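Local coordinates for protein chitooligosaccharide oxidase (Gibberella zeae, PDB 6Y0R) that oxidises the C1 hydroxyl of chitooligosaccharides to lactones with a bicovalently bound FAD, reducing molecular oxygen to hydrogen peroxide, at residues A[370-375]-A[422-427]; A[249-254]-A[355-360]. One frame throughout, in Å; residues are numbered along the deposited sequence.

Overall arrangement
Both contacts are buried and lie on one face of the seven-stranded antiparallel sheet, where helices 247-260, 351-367 and 420-433 cover the inner strand 371-378. Contact 1 joins the start of that strand to helix 420-433, while contact 2 joins helix to helix and lies farther from the centre of the chain; their centres are about 16 Å apart. Helix 351-367 leads directly into the strand, and packing joins the two sites: Leu-374 CD2 meets Phe-357 CZ at 3.7 Å. Each depends on one leucine methyl and has no hydrogen bond across it. In contact 1 the methyl faces a strand residue and one of the loop just before it, in contact 2 two successive helix residues.

Contact 1 of 2, residues A[370-375]-A[422-427]; sequences HSWWLQ and FNLIKG
Helix 420-433 packs on one face of the seven-stranded antiparallel sheet, and here Leu-424 of that helix meets His-370, just before strand 371-378, and Trp-372 near its start. A single methyl does all the close touching: Leu-424 CD2 comes to 3.6 Å from His-370 CB. The same Leu-424 CD2 lies 3.9 Å from Trp-372 CD1. The leucine and tryptophan side chains cross at about a right angle, whereas the leucine and the histidine run past one another in opposite directions. Leu-424 reaches toward the strand with a chi1 of 170°, which swings CG opposite the backbone N. Between the two strand-side partners, Ser-371 is the centre of an inverse gamma turn, its own side chain directed away from the helix while its neighbours point toward it. The indole NE1 of Trp-372 is hydrogen-bonded to Gly-365 O near the end of helix 351-367, which helps fix the rotation of the ring, and His-370 O accepts a bond from Lys-273 NZ. No hydrogen bond spans these two segments; what joins them is apolar contact of one leucine methyl with two side chains, a small share of the helix-sheet interface, to which Ile-425 on Phe-407 also belongs.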
# COMPACT_ATOMS: atom_id res chain seq x y z
N HIS A 370 5.01 5.33 -24.22
CA HIS A 370 4.28 4.76 -23.05
C HIS A 370 3.58 5.85 -22.26
O HIS A 370 4.18 6.92 -22.15
CB HIS A 370 5.26 4.01 -22.17
CG HIS A 370 5.67 2.71 -22.75
ND1 HIS A 370 6.22 2.61 -24.02
CD2 HIS A 370 5.69 1.48 -22.24
CE1 HIS A 370 6.53 1.35 -24.26
NE2 HIS A 370 6.24 0.65 -23.18
N SER A 371 2.39 5.58 -21.71
CA SER A 371 1.69 6.50 -20.78
C SER A 371 2.20 6.20 -19.36
O SER A 371 1.61 5.39 -18.64
CB SER A 371 0.19 6.47 -20.90
OG SER A 371 -0.29 5.16 -20.92
N TRP A 372 3.40 6.66 -19.11
CA TRP A 372 4.07 6.43 -17.80
C TRP A 372 3.80 7.62 -16.88
O TRP A 372 3.49 8.71 -17.34
CB TRP A 372 5.56 6.18 -17.99
CG TRP A 372 6.30 7.35 -18.54
CD1 TRP A 372 6.57 7.60 -19.86
CD2 TRP A 372 6.87 8.45 -17.81
NE1 TRP A 372 7.22 8.81 -19.99
CE2 TRP A 372 7.42 9.34 -18.74
CE3 TRP A 372 6.90 8.80 -16.46
CZ2 TRP A 372 8.05 10.53 -18.37
CZ3 TRP A 372 7.53 9.97 -16.09
CH2 TRP A 372 8.07 10.83 -17.02
N TRP A 373 3.88 7.41 -15.57
CA TRP A 373 3.87 8.56 -14.62
C TRP A 373 4.61 8.13 -13.37
O TRP A 373 4.85 6.92 -13.17
CB TRP A 373 2.48 9.07 -14.26
CG TRP A 373 1.52 8.05 -13.75
CD1 TRP A 373 0.61 7.37 -14.48
CD2 TRP A 373 1.34 7.61 -12.38
NE1 TRP A 373 -0.13 6.54 -13.69
CE2 TRP A 373 0.32 6.65 -12.39
CE3 TRP A 373 2.02 7.85 -11.19
CZ2 TRP A 373 -0.13 6.00 -11.24
CZ3 TRP A 373 1.61 7.18 -10.05
CH2 TRP A 373 0.56 6.25 -10.08
N LEU A 374 4.97 9.08 -12.52
CA LEU A 374 5.60 8.72 -11.24
C LEU A 374 5.19 9.76 -10.21
O LEU A 374 4.71 10.83 -10.58
CB LEU A 374 7.11 8.59 -11.37
CG LEU A 374 7.85 9.87 -11.73
CD1 LEU A 374 8.26 10.63 -10.47
CD2 LEU A 374 9.06 9.54 -12.58
N GLN A 375 5.28 9.35 -8.95
CA GLN A 375 5.08 10.26 -7.82
C GLN A 375 6.34 10.21 -6.98
O GLN A 375 6.97 9.14 -6.84
CB GLN A 375 3.85 9.91 -6.97
CG GLN A 375 2.53 9.89 -7.69
CD GLN A 375 1.56 9.06 -6.88
OE1 GLN A 375 1.91 8.05 -6.27
NE2 GLN A 375 0.32 9.53 -6.83
N PHE A 422 8.98 -2.70 -19.12
CA PHE A 422 9.86 -3.09 -18.00
C PHE A 422 11.14 -2.27 -18.03
O PHE A 422 11.62 -1.86 -16.95
CB PHE A 422 10.17 -4.59 -18.04
CG PHE A 422 8.97 -5.50 -17.99
CD1 PHE A 422 7.98 -5.33 -17.04
CD2 PHE A 422 8.85 -6.59 -18.84
CE1 PHE A 422 6.89 -6.17 -16.95
CE2 PHE A 422 7.78 -7.47 -18.73
CZ PHE A 422 6.78 -7.24 -17.82
N ASN A 423 11.76 -2.12 -19.21
CA ASN A 423 13.07 -1.42 -19.28
C ASN A 423 12.86 0.09 -19.06
O ASN A 423 13.73 0.71 -18.46
CB ASN A 423 13.83 -1.67 -20.59
CG ASN A 423 15.33 -1.67 -20.35
OD1 ASN A 423 15.83 -2.46 -19.55
ND2 ASN A 423 16.05 -0.80 -21.04
N LEU A 424 11.73 0.63 -19.48
CA LEU A 424 11.44 2.08 -19.29
C LEU A 424 11.40 2.32 -17.78
O LEU A 424 12.05 3.28 -17.28
CB LEU A 424 10.08 2.41 -19.89
CG LEU A 424 9.55 3.81 -19.55
CD1 LEU A 424 10.47 4.88 -20.09
CD2 LEU A 424 8.14 4.00 -20.07
N ILE A 425 10.61 1.51 -17.07
CA ILE A 425 10.41 1.75 -15.60
C ILE A 425 11.71 1.46 -14.84
O ILE A 425 12.04 2.20 -13.86
CB ILE A 425 9.21 0.94 -15.11
CG1 ILE A 425 7.89 1.45 -15.68
CG2 ILE A 425 9.14 0.86 -13.59
CD1 ILE A 425 7.57 2.87 -15.32
N LYS A 426 12.41 0.39 -15.17
CA LYS A 426 13.73 0.10 -14.57
C LYS A 426 14.66 1.30 -14.77
O LYS A 426 15.40 1.67 -13.86
CB LYS A 426 14.34 -1.16 -15.18
CG LYS A 426 15.65 -1.57 -14.53
CD LYS A 426 16.14 -2.93 -14.98
CE LYS A 426 16.33 -3.01 -16.48
NZ LYS A 426 17.74 -2.78 -16.89
N GLY A 427 14.66 1.88 -15.97
CA GLY A 427 15.58 2.99 -16.28
C GLY A 427 15.20 4.23 -15.46
O GLY A 427 16.13 4.86 -14.92

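Contact 2 of 2, residues A[249-254]-A[355-360]; sequences QGLYDF and KSFVNF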
# COMPACT_ATOMS: atom_id res chain seq x y z
N GLN A 249 16.78 21.71 -9.69
CA GLN A 249 16.82 22.55 -8.49
C GLN A 249 15.42 22.63 -7.89
O GLN A 249 15.36 22.68 -6.67
CB GLN A 249 17.28 23.97 -8.78
CG GLN A 249 17.45 24.79 -7.52
CD GLN A 249 18.69 24.43 -6.76
OE1 GLN A 249 19.78 24.38 -7.32
NE2 GLN A 249 18.52 24.16 -5.48
N GLY A 250 14.36 22.60 -8.70
CA GLY A 250 12.98 22.56 -8.20
C GLY A 250 12.74 21.30 -7.36
O GLY A 250 12.22 21.38 -6.23
N LEU A 251 13.15 20.12 -7.85
CA LEU A 251 12.98 18.86 -7.06
C LEU A 251 13.82 18.88 -5.79
O LEU A 251 13.34 18.50 -4.71
CB LEU A 251 13.38 17.66 -7.92
CG LEU A 251 12.51 17.41 -9.15
CD1 LEU A 251 13.18 16.41 -10.09
CD2 LEU A 251 11.14 16.94 -8.75
N TYR A 252 15.04 19.41 -5.89
CA TYR A 252 15.92 19.50 -4.72
C TYR A 252 15.30 20.45 -3.69
O TYR A 252 15.27 20.14 -2.52
CB TYR A 252 17.32 19.95 -5.13
CG TYR A 252 18.29 19.97 -3.97
CD1 TYR A 252 18.89 18.81 -3.54
CD2 TYR A 252 18.63 21.15 -3.33
CE1 TYR A 252 19.79 18.81 -2.49
CE2 TYR A 252 19.49 21.17 -2.25
CZ TYR A 252 20.12 20.00 -1.86
OH TYR A 252 20.99 20.00 -0.81
N ASP A 253 14.76 21.58 -4.13
CA ASP A 253 14.15 22.57 -3.22
C ASP A 253 12.89 21.98 -2.59
O ASP A 253 12.67 22.17 -1.39
CB ASP A 253 13.79 23.85 -3.93
CG ASP A 253 15.00 24.69 -4.32
OD1 ASP A 253 16.10 24.46 -3.73
OD2 ASP A 253 14.82 25.53 -5.22
N PHE A 254 12.14 21.20 -3.36
CA PHE A 254 10.97 20.47 -2.83
C PHE A 254 11.42 19.55 -1.70
O PHE A 254 10.85 19.52 -0.60
CB PHE A 254 10.32 19.69 -3.98
CG PHE A 254 9.07 18.91 -3.64
CD1 PHE A 254 7.86 19.54 -3.40
CD2 PHE A 254 9.11 17.54 -3.59
CE1 PHE A 254 6.73 18.81 -3.11
CE2 PHE A 254 7.96 16.79 -3.31
CZ PHE A 254 6.77 17.43 -3.05
N LYS A 355 19.66 15.78 -11.09
CA LYS A 355 20.04 16.05 -12.50
C LYS A 355 20.03 14.76 -13.34
O LYS A 355 19.47 14.80 -14.44
CB LYS A 355 21.40 16.74 -12.60
CG LYS A 355 21.35 18.21 -12.27
CD LYS A 355 22.69 18.92 -12.49
CE LYS A 355 22.62 20.36 -12.00
NZ LYS A 355 23.96 20.96 -11.79
N SER A 356 20.54 13.64 -12.82
CA SER A 356 20.54 12.34 -13.54
C SER A 356 19.11 11.92 -13.83
O SER A 356 18.78 11.52 -14.94
CB SER A 356 21.23 11.25 -12.77
OG SER A 356 22.55 11.64 -12.49
N PHE A 357 18.26 12.00 -12.80
CA PHE A 357 16.83 11.67 -12.90
C PHE A 357 16.15 12.53 -13.97
O PHE A 357 15.46 12.02 -14.86
CB PHE A 357 16.22 11.84 -11.51
CG PHE A 357 14.74 11.69 -11.46
CD1 PHE A 357 14.13 10.50 -11.81
CD2 PHE A 357 13.94 12.71 -10.97
CE1 PHE A 357 12.75 10.37 -11.75
CE2 PHE A 357 12.57 12.57 -10.90
CZ PHE A 357 11.98 11.40 -11.30
N VAL A 358 16.28 13.86 -13.87
CA VAL A 358 15.63 14.81 -14.81
C VAL A 358 16.18 14.55 -16.24
O VAL A 358 15.39 14.61 -17.18
CB VAL A 358 15.87 16.25 -14.34
CG1 VAL A 358 15.51 17.22 -15.44
CG2 VAL A 358 15.12 16.57 -13.05
N ASN A 359 17.48 14.29 -16.37
CA ASN A 359 18.11 13.93 -17.69
C ASN A 359 17.39 12.72 -18.30
O ASN A 359 17.01 12.78 -19.50
CB ASN A 359 19.62 13.75 -17.51
CG ASN A 359 20.34 15.07 -17.29
OD1 ASN A 359 19.72 16.15 -17.32
ND2 ASN A 359 21.64 15.00 -17.08
N PHE A 360 17.11 11.67 -17.53
CA PHE A 360 16.39 10.47 -18.00
C PHE A 360 14.96 10.87 -18.38
O PHE A 360 14.46 10.52 -19.46
CB PHE A 360 16.41 9.35 -16.96
CG PHE A 360 15.78 8.07 -17.47
CD1 PHE A 360 14.40 7.93 -17.52
CD2 PHE A 360 16.58 7.05 -17.97
CE1 PHE A 360 13.82 6.77 -18.03
CE2 PHE A 360 16.00 5.89 -18.45
CZ PHE A 360 14.63 5.77 -18.51
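Phe-357 turns the edge of its ring to Leu-251: Leu-251 CD1 lies near the ring plane, 3.9 Å from Phe-357 CD2. The two side chains cross at about a right angle, and the methyl meets the ring edge. CG of Phe-357 stands anti to the backbone N (chi1 174°), and the side chain also touches Ser-431 and Ile-432 of helix 420-433. Val-358 follows and makes the closer approach: its CG2 is 3.5 Å from the same Leu-251 CD1, and the CA atoms of Val-358 and Leu-251 are 9.1 Å apart. The methyl of Leu-251 thus meets two successive residues of helix 351-367. Helices 247-260 and 351-367 are neighbours on one face of the seven-stranded antiparallel sheet; Leu-251 and Phe-254 both reach Met-376 beneath them, while Val-358 also packs on Ala-247 and Pro-248. Within helix 247-260 itself, Gln-249 NE2 donates to Asp-253 OD1 one turn later at 3.0 Å and 163°, meeting the oxygen from above the carboxylate plane. At Asn-359, next along helix 351-367, a polar tie appears, its OD1 accepting a hydrogen bond from Gln-244 NE2, just ahead of helix 247-260. Phe-360 turns to another neighbour, helix 420-433, where its ring packs on Leu-428 and Ser-431.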